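Local coordinates for actinorhodin polyketide putative beta-ketoacyl synthase 2 (PDB 1TQY), which serves as the chain length factor of the actinorhodin polyketide synthase, a ketosynthase-like subunit that probably pairs with the ketosynthase and helps set polyketide chain length, at residues B[28-33]-B[350-355]; B[51-56]-B[211-216]; B[104-109]-B[187-192]. All coordinates share one frame; numbering follows the deposited sequence.

Overall arrangement
Within the ketosynthase-like chain, interaction 1 (28-33 with 350-355) crosses two helical segments 317 residues apart in sequence, interaction 2 (51-56 with 211-216) joins a loop entering a strand to an irregular segment by methyl packing and bridging waters, and interaction 3 (104-109 with 187-192) pairs two parallel strands. Interactions 2 and 3 lie on opposite sides of the chain's centre, their centres 38 Å apart; the centre of interaction 1 is 26 Å from that of interaction 2 and 24 Å from that of interaction 3. None touches another. The sodium ion bound at Pro21 and Gln58 sits near two of them, about 10 Å from the side chain of Tyr29 and about 11 Å from that of Leu55.

Interaction 1. Residues B[28-33]-B[350-355]; sequences PYWSAV and VVTALM
Thr352 OG1 is gripped from two directions: it hydrogen-bonds Leu348 O one turn back in its own helix and meets Tyr29 OH at 2.6 Å, a hydrogen-bonding distance, although the tyrosine proton has another acceptor within reach. The threonine oxygen lies at the edge of the Tyr29 ring, near its plane, and the two side chains run nearly at right angles. Thr352 OG1 stands beside its backbone N (chi1 -50°), which turns CG2 to the Trp30 and Val33 side. Val33 CG2 sits over one face of the phenol ring near its rim, 3.4 Å above the plane. Next to this polar pair, Met355 CB rests over the six-membered ring of Trp30, 3.6 Å from the centroid, a CH-pi contact. From there the methionine chain bends at chi2 and chi3 and carries SD above the five-membered ring, 4.7 Å from its centroid: a longer Met-aromatic contact over the same indole. With the axes of segments 28-33 and 350-355 11.3 Å apart at closest and crossing at -74°, large side chains fill the gap between backbones. Thus helix 26-34 packs across helix 345-359, which lies against strands 11-20 and 402-410 of the thiolase-like fold.

Interaction 2. Residues B[51-56]-B[211-216]; sequences YPATLA and GRISTA
Thr215 CG2 lies over one face of the peptide unit that joins Pro52 to Ala53, 4.0 Å from Pro52 C, and Leu55 CD1 comes over a face of the Ala216 carbonyl group, 3.5 Å from Ala216 O. The flat groups of this contact are therefore main-chain amides, each covered by a methyl from the other segment. The segment 211-216 follows helix 201-208 and contains an ST turn, in which Ser214 OG accepts from Ala216 N with an N-H...O angle of 164°. That serine oxygen also makes a weak hydrogen bond with Ala222 O. The segment 51-56 leads into strand 55-57, paired with strand 40-42 as a small antiparallel sheet; Gln58, just beyond it, binds the sodium ion. The touching parts, 52-55 and 213-216, run 81° apart, and direct contact is by van der Waals packing, with Ala53 CB against Ile213 CG2, at 3.5 Å, its apolar side-chain pair. The isoleucine methyl is placed for this by standing anti to its own backbone nitrogen, with CG1 turned beside that nitrogen (chi1 -66°). Trp204 of helix 201-208 binds Ala53 O through its indole N-H, so the helix holds the 51-56 side as well.

No direct hydrogen bond crosses; three waters do that work. The first lies between Pro52 O, Thr54 OG1 and Thr215 O. The second accepts from Thr54 N at 2.9 Å and can donate to Ser214 O and Ala216 O, although more acceptors surround it than it has protons. A third links the strand to the turn, donating to Leu55 O at 2.8 Å and to Ser214 O at 3.2 Å.

Interaction 3. Residues B[104-109]-B[187-192]; sequences YDMGVV and TPLVVS
Val109 and Val190 meet obliquely on one face of a parallel strand pair, Val109 CG2 lying 3.9 Å from Val190 CG1. Both bridging methyls follow from the first torsions: Val190 turns CG1 anti to its backbone N (chi1 172°), whereas Val109 sets CG2 beside its own. Ser192 shares this face, against which helix 171-185 packs, with His178 touching Val109 and Ala179 and Ile183 touching Val190. Gly107 is the partner of Val190 in the register and adds no side chain to the face, but the Thr187 CG2 methyl comes within 3.9 Å of Gly107 N. On the other face Met106 pairs with Leu189 and Val108 with Val191. These pairs only brush each other, Val108 CG2 being 4.2 Å from Val191 CB, and Met158 covers Met106, Val108 and Val191, while helix 147-156 reaches Val108.

At the entrance to the strands Asp105 and Pro188 lie across each other obliquely, the pyrrolidine CD 3.6 Å from Asp105 OD1. Just past the proline, Leu189 N donates to Asp105 O. Backbone bonds then alternate, Gly107 N to Leu189 O, Val191 N to Gly107 O and Val109 N to Val191 O, the last at 2.9 Å. Strand 163-166 continues the sheet beyond 106-111, as strand 238-246 does, antiparallel, beyond 189-196, placing the pair inside a sheet of the thiolase-like fold. At the far end Ser192 OG donates to Val109 O at 2.8 Å and makes a weak hydrogen bond with Ala175 O of helix 171-185. Besides its backbone bond with Gly193, Val109 O thus takes this hydroxyl and a weaker Ser192 CA-H contact; polar groups are satisfied partly across the pair and partly by neighbours, while the faces stay largely apolar.

Interaction 1. Residues B[28-33]-B[350-355]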
ATOM      1  N   PRO B  28       0.663   7.724  29.195  1.00 28.74           N
ATOM      2  CA  PRO B  28      -0.776   7.841  29.442  1.00 28.28           C
ATOM      3  C   PRO B  28      -1.524   6.604  28.947  1.00 27.04           C
ATOM      4  O   PRO B  28      -2.436   6.105  29.603  1.00 25.72           O
ATOM      5  CB  PRO B  28      -1.165   9.092  28.659  1.00 28.65           C
ATOM      6  CG  PRO B  28       0.102   9.875  28.598  1.00 29.93           C
ATOM      7  CD  PRO B  28       1.139   8.827  28.346  1.00 28.52           C
ATOM      8  N   TYR B  29      -1.129   6.117  27.780  1.00 27.12           N
ATOM      9  CA  TYR B  29      -1.765   4.947  27.204  1.00 26.45           C
ATOM     10  C   TYR B  29      -1.596   3.710  28.087  1.00 24.95           C
ATOM     11  O   TYR B  29      -2.577   3.087  28.484  1.00 25.09           O
ATOM     12  CB  TYR B  29      -1.184   4.674  25.819  1.00 26.49           C
ATOM     13  CG  TYR B  29      -1.624   3.354  25.241  1.00 27.04           C
ATOM     14  CD1 TYR B  29      -2.930   3.163  24.803  1.00 25.44           C
ATOM     15  CD2 TYR B  29      -0.739   2.285  25.159  1.00 25.83           C
ATOM     16  CE1 TYR B  29      -3.346   1.940  24.294  1.00 25.90           C
ATOM     17  CE2 TYR B  29      -1.148   1.059  24.652  1.00 27.17           C
ATOM     18  CZ  TYR B  29      -2.451   0.900  24.222  1.00 26.50           C
ATOM     19  OH  TYR B  29      -2.835  -0.309  23.710  1.00 27.05           O
ATOM     20  N   TRP B  30      -0.353   3.358  28.386  1.00 25.56           N
ATOM     21  CA  TRP B  30      -0.058   2.197  29.222  1.00 27.46           C
ATOM     22  C   TRP B  30      -0.763   2.286  30.573  1.00 29.03           C
ATOM     23  O   TRP B  30      -1.179   1.274  31.145  1.00 29.08           O
ATOM     24  CB  TRP B  30       1.441   2.091  29.451  1.00 26.70           C
ATOM     25  CG  TRP B  30       1.836   0.892  30.234  1.00 27.13           C
ATOM     26  CD1 TRP B  30       2.505   0.878  31.420  1.00 27.33           C
ATOM     27  CD2 TRP B  30       1.663  -0.478  29.854  1.00 26.91           C
ATOM     28  NE1 TRP B  30       2.771  -0.416  31.802  1.00 27.63           N
ATOM     29  CE2 TRP B  30       2.265  -1.269  30.857  1.00 27.76           C
ATOM     30  CE3 TRP B  30       1.059  -1.114  28.762  1.00 27.91           C
ATOM     31  CZ2 TRP B  30       2.287  -2.666  30.802  1.00 27.35           C
ATOM     32  CZ3 TRP B  30       1.080  -2.503  28.705  1.00 27.46           C
ATOM     33  CH2 TRP B  30       1.693  -3.263  29.721  1.00 27.54           C
ATOM     34  N   SER B  31      -0.892   3.501  31.085  1.00 29.33           N
ATOM     35  CA  SER B  31      -1.556   3.691  32.355  1.00 30.98           C
ATOM     36  C   SER B  31      -3.039   3.359  32.252  1.00 30.07           C
ATOM     37  O   SER B  31      -3.594   2.704  33.133  1.00 29.97           O
ATOM     38  CB  SER B  31      -1.391   5.128  32.834  1.00 31.78           C
ATOM     39  OG  SER B  31      -2.294   5.383  33.899  1.00 34.66           O
ATOM     40  N   ALA B  32      -3.677   3.805  31.175  1.00 30.10           N
ATOM     41  CA  ALA B  32      -5.104   3.556  30.970  1.00 31.10           C
ATOM     42  C   ALA B  32      -5.392   2.072  30.723  1.00 31.38           C
ATOM     43  O   ALA B  32      -6.392   1.532  31.199  1.00 30.93           O
ATOM     44  CB  ALA B  32      -5.614   4.389  29.799  1.00 29.68           C
ATOM     45  N   VAL B  33      -4.502   1.421  29.981  1.00 30.80           N
ATOM     46  CA  VAL B  33      -4.644   0.007  29.665  1.00 31.10           C
ATOM     47  C   VAL B  33      -4.607  -0.886  30.896  1.00 31.21           C
ATOM     48  O   VAL B  33      -5.452  -1.762  31.060  1.00 32.38           O
ATOM     49  CB  VAL B  33      -3.540  -0.448  28.717  1.00 30.37           C
ATOM     50  CG1 VAL B  33      -3.597  -1.955  28.542  1.00 31.15           C
ATOM     51  CG2 VAL B  33      -3.695   0.252  27.392  1.00 30.42           C
ATOM     52  N   VAL B 350       1.240  -4.435  19.094  1.00 25.73           N
ATOM     53  CA  VAL B 350       2.649  -4.771  19.237  1.00 22.35           C
ATOM     54  C   VAL B 350       3.276  -3.975  20.385  1.00 22.12           C
ATOM     55  O   VAL B 350       4.015  -4.523  21.203  1.00 20.36           O
ATOM     56  CB  VAL B 350       3.422  -4.488  17.931  1.00 23.45           C
ATOM     57  CG1 VAL B 350       4.930  -4.566  18.183  1.00 21.79           C
ATOM     58  CG2 VAL B 350       3.014  -5.520  16.865  1.00 21.87           C
ATOM     59  N   VAL B 351       2.983  -2.680  20.439  1.00 21.53           N
ATOM     60  CA  VAL B 351       3.510  -1.830  21.499  1.00 21.25           C
ATOM     61  C   VAL B 351       3.003  -2.320  22.849  1.00 22.96           C
ATOM     62  O   VAL B 351       3.757  -2.413  23.819  1.00 20.93           O
ATOM     63  CB  VAL B 351       3.069  -0.357  21.320  1.00 20.08           C
ATOM     64  CG1 VAL B 351       3.444   0.457  22.559  1.00 19.60           C
ATOM     65  CG2 VAL B 351       3.730   0.239  20.095  1.00 19.98           C
ATOM     66  N   THR B 352       1.716  -2.637  22.909  1.00 24.41           N
ATOM     67  CA  THR B 352       1.111  -3.103  24.149  1.00 24.76           C
ATOM     68  C   THR B 352       1.745  -4.421  24.599  1.00 24.60           C
ATOM     69  O   THR B 352       2.003  -4.612  25.791  1.00 26.25           O
ATOM     70  CB  THR B 352      -0.405  -3.247  23.966  1.00 24.85           C
ATOM     71  OG1 THR B 352      -0.920  -2.035  23.391  1.00 27.39           O
ATOM     72  CG2 THR B 352      -1.088  -3.474  25.299  1.00 23.24           C
ATOM     73  N   ALA B 353       2.028  -5.306  23.646  1.00 23.03           N
ATOM     74  CA  ALA B 353       2.654  -6.596  23.949  1.00 24.35           C
ATOM     75  C   ALA B 353       4.083  -6.417  24.469  1.00 24.86           C
ATOM     76  O   ALA B 353       4.463  -7.009  25.487  1.00 24.33           O
ATOM     77  CB  ALA B 353       2.657  -7.474  22.705  1.00 20.75           C
ATOM     78  N   LEU B 354       4.872  -5.588  23.784  1.00 26.14           N
ATOM     79  CA  LEU B 354       6.260  -5.343  24.199  1.00 28.00           C
ATOM     80  C   LEU B 354       6.321  -4.798  25.627  1.00 28.09           C
ATOM     81  O   LEU B 354       7.212  -5.146  26.406  1.00 28.31           O
ATOM     82  CB  LEU B 354       6.943  -4.362  23.231  1.00 27.66           C
ATOM     83  CG  LEU B 354       7.249  -4.964  21.849  1.00 28.55           C
ATOM     84  CD1 LEU B 354       7.568  -3.880  20.825  1.00 27.68           C
ATOM     85  CD2 LEU B 354       8.400  -5.935  21.998  1.00 28.22           C
ATOM     86  N   MET B 355       5.358  -3.944  25.956  1.00 26.98           N
ATOM     87  CA  MET B 355       5.272  -3.339  27.273  1.00 28.62           C
ATOM     88  C   MET B 355       4.935  -4.384  28.323  1.00 28.75           C
ATOM     89  O   MET B 355       5.373  -4.302  29.474  1.00 28.92           O
ATOM     90  CB  MET B 355       4.210  -2.239  27.272  1.00 29.16           C
ATOM     91  CG  MET B 355       4.678  -0.940  26.634  1.00 32.80           C
ATOM     92  SD  MET B 355       5.803  -0.039  27.737  1.00 33.60           S
ATOM     93  CE  MET B 355       7.323  -0.806  27.358  1.00 35.12           C
TER

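Interaction 2. Residues B[51-56]-B[211-216]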
ATOM      1  N   TYR B  51     -27.345   8.804  12.860  1.00 28.75           N
ATOM      2  CA  TYR B  51     -26.833   7.558  12.293  1.00 27.23           C
ATOM      3  C   TYR B  51     -26.998   6.415  13.295  1.00 27.68           C
ATOM      4  O   TYR B  51     -27.060   6.644  14.503  1.00 26.07           O
ATOM      5  CB  TYR B  51     -25.355   7.715  11.942  1.00 25.31           C
ATOM      6  CG  TYR B  51     -25.091   8.813  10.954  1.00 25.48           C
ATOM      7  CD1 TYR B  51     -25.490   8.696   9.626  1.00 23.74           C
ATOM      8  CD2 TYR B  51     -24.450   9.985  11.350  1.00 26.60           C
ATOM      9  CE1 TYR B  51     -25.253   9.725   8.721  1.00 26.73           C
ATOM     10  CE2 TYR B  51     -24.212  11.014  10.453  1.00 27.51           C
ATOM     11  CZ  TYR B  51     -24.614  10.879   9.142  1.00 26.42           C
ATOM     12  OH  TYR B  51     -24.362  11.891   8.256  1.00 25.17           O
ATOM     13  N   PRO B  52     -27.057   5.167  12.802  1.00 27.58           N
ATOM     14  CA  PRO B  52     -27.211   3.962  13.629  1.00 27.92           C
ATOM     15  C   PRO B  52     -26.106   3.777  14.667  1.00 27.97           C
ATOM     16  O   PRO B  52     -26.377   3.489  15.827  1.00 27.53           O
ATOM     17  CB  PRO B  52     -27.193   2.827  12.608  1.00 29.41           C
ATOM     18  CG  PRO B  52     -27.677   3.467  11.359  1.00 28.07           C
ATOM     19  CD  PRO B  52     -27.023   4.820  11.372  1.00 27.68           C
ATOM     20  N   ALA B  53     -24.857   3.919  14.238  1.00 26.24           N
ATOM     21  CA  ALA B  53     -23.722   3.775  15.140  1.00 24.50           C
ATOM     22  C   ALA B  53     -23.378   5.165  15.655  1.00 24.70           C
ATOM     23  O   ALA B  53     -23.419   6.130  14.894  1.00 23.35           O
ATOM     24  CB  ALA B  53     -22.536   3.179  14.394  1.00 23.69           C
ATOM     25  N   THR B  54     -23.028   5.265  16.935  1.00 23.96           N
ATOM     26  CA  THR B  54     -22.721   6.559  17.531  1.00 24.90           C
ATOM     27  C   THR B  54     -21.489   6.588  18.416  1.00 22.96           C
ATOM     28  O   THR B  54     -21.088   7.651  18.893  1.00 21.26           O
ATOM     29  CB  THR B  54     -23.889   7.038  18.400  1.00 27.76           C
ATOM     30  OG1 THR B  54     -24.076   6.107  19.474  1.00 27.96           O
ATOM     31  CG2 THR B  54     -25.162   7.123  17.587  1.00 27.27           C
ATOM     32  N   LEU B  55     -20.889   5.430  18.645  1.00 23.14           N
ATOM     33  CA  LEU B  55     -19.721   5.358  19.513  1.00 24.63           C
ATOM     34  C   LEU B  55     -18.419   5.173  18.747  1.00 24.94           C
ATOM     35  O   LEU B  55     -18.385   4.472  17.739  1.00 24.87           O
ATOM     36  CB  LEU B  55     -19.893   4.210  20.509  1.00 25.10           C
ATOM     37  CG  LEU B  55     -20.998   4.317  21.562  1.00 25.37           C
ATOM     38  CD1 LEU B  55     -20.904   3.106  22.483  1.00 24.56           C
ATOM     39  CD2 LEU B  55     -20.841   5.599  22.374  1.00 23.72           C
ATOM     40  N   ALA B  56     -17.357   5.802  19.239  1.00 23.23           N
ATOM     41  CA  ALA B  56     -16.047   5.705  18.614  1.00 24.94           C
ATOM     42  C   ALA B  56     -14.930   6.064  19.580  1.00 25.42           C
ATOM     43  O   ALA B  56     -15.161   6.707  20.606  1.00 25.05           O
ATOM     44  CB  ALA B  56     -15.975   6.607  17.394  1.00 23.20           C
ATOM     45  N   GLY B 211     -21.001  -3.346   8.089  1.00 22.74           N
ATOM     46  CA  GLY B 211     -22.011  -4.242   8.616  1.00 22.20           C
ATOM     47  C   GLY B 211     -21.511  -4.839   9.916  1.00 22.93           C
ATOM     48  O   GLY B 211     -22.141  -5.724  10.482  1.00 25.40           O
ATOM     49  N   ARG B 212     -20.392  -4.330  10.418  1.00 20.55           N
ATOM     50  CA  ARG B 212     -19.821  -4.881  11.648  1.00 22.45           C
ATOM     51  C   ARG B 212     -19.623  -3.911  12.803  1.00 22.15           C
ATOM     52  O   ARG B 212     -19.003  -4.242  13.816  1.00 21.70           O
ATOM     53  CB  ARG B 212     -18.495  -5.565  11.305  1.00 23.16           C
ATOM     54  CG  ARG B 212     -18.676  -6.845  10.484  1.00 25.27           C
ATOM     55  CD  ARG B 212     -17.360  -7.375   9.913  1.00 28.44           C
ATOM     56  NE  ARG B 212     -17.546  -8.633   9.166  1.00 32.23           N
ATOM     57  CZ  ARG B 212     -16.591  -9.238   8.459  1.00 33.99           C
ATOM     58  NH1 ARG B 212     -15.371  -8.716   8.392  1.00 31.51           N
ATOM     59  NH2 ARG B 212     -16.858 -10.363   7.817  1.00 35.27           N
ATOM     60  N   ILE B 213     -20.175  -2.716  12.666  1.00 23.78           N
ATOM     61  CA  ILE B 213     -20.019  -1.708  13.700  1.00 24.48           C
ATOM     62  C   ILE B 213     -21.110  -1.746  14.767  1.00 24.40           C
ATOM     63  O   ILE B 213     -22.295  -1.811  14.455  1.00 23.72           O
ATOM     64  CB  ILE B 213     -19.932  -0.341  13.037  1.00 26.92           C
ATOM     65  CG1 ILE B 213     -18.624  -0.308  12.231  1.00 29.82           C
ATOM     66  CG2 ILE B 213     -19.959   0.774  14.058  1.00 24.28           C
ATOM     67  CD1 ILE B 213     -18.288   1.024  11.680  1.00 36.24           C
ATOM     68  N   SER B 214     -20.694  -1.730  16.030  1.00 23.62           N
ATOM     69  CA  SER B 214     -21.634  -1.766  17.136  1.00 23.28           C
ATOM     70  C   SER B 214     -22.558  -0.565  17.161  1.00 24.04           C
ATOM     71  O   SER B 214     -22.129   0.571  16.946  1.00 22.98           O
ATOM     72  CB  SER B 214     -20.896  -1.841  18.474  1.00 23.55           C
ATOM     73  OG  SER B 214     -21.804  -1.633  19.540  1.00 26.67           O
ATOM     74  N   THR B 215     -23.837  -0.820  17.422  1.00 23.72           N
ATOM     75  CA  THR B 215     -24.806   0.257  17.511  1.00 24.26           C
ATOM     76  C   THR B 215     -25.155   0.503  18.979  1.00 22.91           C
ATOM     77  O   THR B 215     -26.164   1.127  19.285  1.00 23.78           O
ATOM     78  CB  THR B 215     -26.106  -0.058  16.731  1.00 24.91           C
ATOM     79  OG1 THR B 215     -26.700  -1.257  17.243  1.00 25.36           O
ATOM     80  CG2 THR B 215     -25.816  -0.220  15.239  1.00 25.53           C
ATOM     81  N   ALA B 216     -24.313   0.025  19.888  1.00 23.03           N
ATOM     82  CA  ALA B 216     -24.567   0.219  21.320  1.00 24.64           C
ATOM     83  C   ALA B 216     -24.478   1.701  21.703  1.00 24.90           C
ATOM     84  O   ALA B 216     -23.945   2.502  20.943  1.00 24.40           O
ATOM     85  CB  ALA B 216     -23.557  -0.585  22.140  1.00 22.18           C
TER
HETATM   86  O   HOH W   1     -25.672   3.919  18.701  1.00 31.31           O
HETATM   87  O   HOH W   2     -22.764   2.787  18.495  1.00 24.30           O
HETATM   88  O   HOH W   3     -19.217   1.778  17.397  1.00 25.93           O

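Interaction 3. Residues B[104-109]-B[187-192]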
ATOM      1  N   TYR B 104      20.412   7.343   3.490  1.00 30.00           N
ATOM      2  CA  TYR B 104      19.994   6.098   2.865  1.00 29.77           C
ATOM      3  C   TYR B 104      19.828   4.933   3.854  1.00 28.92           C
ATOM      4  O   TYR B 104      19.207   3.935   3.517  1.00 29.75           O
ATOM      5  CB  TYR B 104      20.976   5.680   1.769  1.00 30.44           C
ATOM      6  CG  TYR B 104      21.028   6.616   0.578  1.00 31.06           C
ATOM      7  CD1 TYR B 104      19.881   6.915  -0.160  1.00 30.05           C
ATOM      8  CD2 TYR B 104      22.229   7.193   0.182  1.00 29.88           C
ATOM      9  CE1 TYR B 104      19.936   7.768  -1.263  1.00 31.80           C
ATOM     10  CE2 TYR B 104      22.296   8.044  -0.917  1.00 31.29           C
ATOM     11  CZ  TYR B 104      21.155   8.329  -1.636  1.00 31.32           C
ATOM     12  OH  TYR B 104      21.226   9.164  -2.724  1.00 32.84           O
ATOM     13  N   ASP B 105      20.376   5.051   5.060  1.00 27.39           N
ATOM     14  CA  ASP B 105      20.242   3.984   6.040  1.00 28.85           C
ATOM     15  C   ASP B 105      18.954   4.071   6.868  1.00 28.28           C
ATOM     16  O   ASP B 105      18.790   3.346   7.850  1.00 27.85           O
ATOM     17  CB  ASP B 105      21.447   3.951   6.992  1.00 31.81           C
ATOM     18  CG  ASP B 105      22.709   3.398   6.337  1.00 34.74           C
ATOM     19  OD1 ASP B 105      22.597   2.598   5.376  1.00 35.28           O
ATOM     20  OD2 ASP B 105      23.813   3.749   6.800  1.00 37.02           O
ATOM     21  N   MET B 106      18.044   4.954   6.473  1.00 27.79           N
ATOM     22  CA  MET B 106      16.782   5.111   7.182  1.00 27.77           C
ATOM     23  C   MET B 106      15.595   4.939   6.248  1.00 27.95           C
ATOM     24  O   MET B 106      15.431   5.686   5.279  1.00 29.02           O
ATOM     25  CB  MET B 106      16.723   6.476   7.858  1.00 27.88           C
ATOM     26  CG  MET B 106      17.802   6.660   8.906  1.00 28.49           C
ATOM     27  SD  MET B 106      17.695   8.279   9.679  1.00 31.02           S
ATOM     28  CE  MET B 106      18.436   9.330   8.396  1.00 26.81           C
ATOM     29  N   GLY B 107      14.765   3.944   6.548  1.00 26.88           N
ATOM     30  CA  GLY B 107      13.596   3.684   5.723  1.00 25.93           C
ATOM     31  C   GLY B 107      12.288   3.945   6.448  1.00 24.38           C
ATOM     32  O   GLY B 107      12.268   4.141   7.663  1.00 22.20           O
ATOM     33  N   VAL B 108      11.192   3.950   5.701  1.00 23.89           N
ATOM     34  CA  VAL B 108       9.883   4.183   6.291  1.00 23.76           C
ATOM     35  C   VAL B 108       8.832   3.270   5.665  1.00 23.70           C
ATOM     36  O   VAL B 108       8.586   3.318   4.456  1.00 21.86           O
ATOM     37  CB  VAL B 108       9.442   5.666   6.127  1.00 24.01           C
ATOM     38  CG1 VAL B 108       8.045   5.870   6.712  1.00 24.51           C
ATOM     39  CG2 VAL B 108      10.425   6.589   6.852  1.00 23.07           C
ATOM     40  N   VAL B 109       8.228   2.420   6.493  1.00 23.83           N
ATOM     41  CA  VAL B 109       7.199   1.491   6.034  1.00 24.07           C
ATOM     42  C   VAL B 109       5.946   1.623   6.894  1.00 24.27           C
ATOM     43  O   VAL B 109       5.960   1.292   8.077  1.00 25.48           O
ATOM     44  CB  VAL B 109       7.680   0.034   6.112  1.00 23.71           C
ATOM     45  CG1 VAL B 109       6.624  -0.876   5.488  1.00 23.98           C
ATOM     46  CG2 VAL B 109       9.009  -0.114   5.397  1.00 22.15           C
ATOM     47  N   THR B 187      19.114  -2.254   5.416  1.00 30.17           N
ATOM     48  CA  THR B 187      18.817  -0.908   5.914  1.00 28.15           C
ATOM     49  C   THR B 187      18.765  -1.004   7.440  1.00 28.81           C
ATOM     50  O   THR B 187      17.861  -1.612   7.986  1.00 29.31           O
ATOM     51  CB  THR B 187      17.467  -0.380   5.412  1.00 27.58           C
ATOM     52  OG1 THR B 187      17.436  -0.399   3.978  1.00 25.60           O
ATOM     53  CG2 THR B 187      17.256   1.052   5.902  1.00 25.88           C
ATOM     54  N   PRO B 188      19.727  -0.386   8.147  1.00 30.23           N
ATOM     55  CA  PRO B 188      19.828  -0.397   9.614  1.00 29.66           C
ATOM     56  C   PRO B 188      18.644   0.066  10.436  1.00 29.29           C
ATOM     57  O   PRO B 188      18.346  -0.518  11.477  1.00 30.01           O
ATOM     58  CB  PRO B 188      21.044   0.484   9.893  1.00 29.07           C
ATOM     59  CG  PRO B 188      21.851   0.362   8.664  1.00 30.65           C
ATOM     60  CD  PRO B 188      20.802   0.439   7.576  1.00 30.00           C
ATOM     61  N   LEU B 189      17.989   1.131  10.000  1.00 29.67           N
ATOM     62  CA  LEU B 189      16.866   1.647  10.754  1.00 28.09           C
ATOM     63  C   LEU B 189      15.663   1.818   9.852  1.00 27.67           C
ATOM     64  O   LEU B 189      15.787   2.236   8.698  1.00 27.99           O
ATOM     65  CB  LEU B 189      17.248   2.979  11.416  1.00 27.96           C
ATOM     66  CG  LEU B 189      16.250   3.662  12.355  1.00 27.77           C
ATOM     67  CD1 LEU B 189      16.966   4.640  13.256  1.00 27.22           C
ATOM     68  CD2 LEU B 189      15.170   4.374  11.540  1.00 28.82           C
ATOM     69  N   VAL B 190      14.497   1.487  10.394  1.00 26.06           N
ATOM     70  CA  VAL B 190      13.255   1.601   9.657  1.00 24.96           C
ATOM     71  C   VAL B 190      12.144   2.052  10.596  1.00 25.03           C
ATOM     72  O   VAL B 190      11.936   1.472  11.669  1.00 25.51           O
ATOM     73  CB  VAL B 190      12.863   0.254   9.002  1.00 25.35           C
ATOM     74  CG1 VAL B 190      11.461   0.360   8.410  1.00 25.00           C
ATOM     75  CG2 VAL B 190      13.865  -0.103   7.904  1.00 25.38           C
ATOM     76  N   VAL B 191      11.449   3.112  10.200  1.00 23.94           N
ATOM     77  CA  VAL B 191      10.340   3.639  10.985  1.00 23.53           C
ATOM     78  C   VAL B 191       9.105   2.953  10.424  1.00 22.74           C
ATOM     79  O   VAL B 191       8.860   2.973   9.217  1.00 23.28           O
ATOM     80  CB  VAL B 191      10.228   5.169  10.828  1.00 24.19           C
ATOM     81  CG1 VAL B 191       8.950   5.669  11.485  1.00 23.43           C
ATOM     82  CG2 VAL B 191      11.433   5.828  11.462  1.00 21.70           C
ATOM     83  N   SER B 192       8.316   2.349  11.297  1.00 23.22           N
ATOM     84  CA  SER B 192       7.178   1.584  10.817  1.00 23.41           C
ATOM     85  C   SER B 192       5.976   1.687  11.724  1.00 23.35           C
ATOM     86  O   SER B 192       6.097   1.898  12.931  1.00 23.37           O
ATOM     87  CB  SER B 192       7.597   0.108  10.695  1.00 22.80           C
ATOM     88  OG  SER B 192       6.636  -0.655   9.988  1.00 24.20           O
TER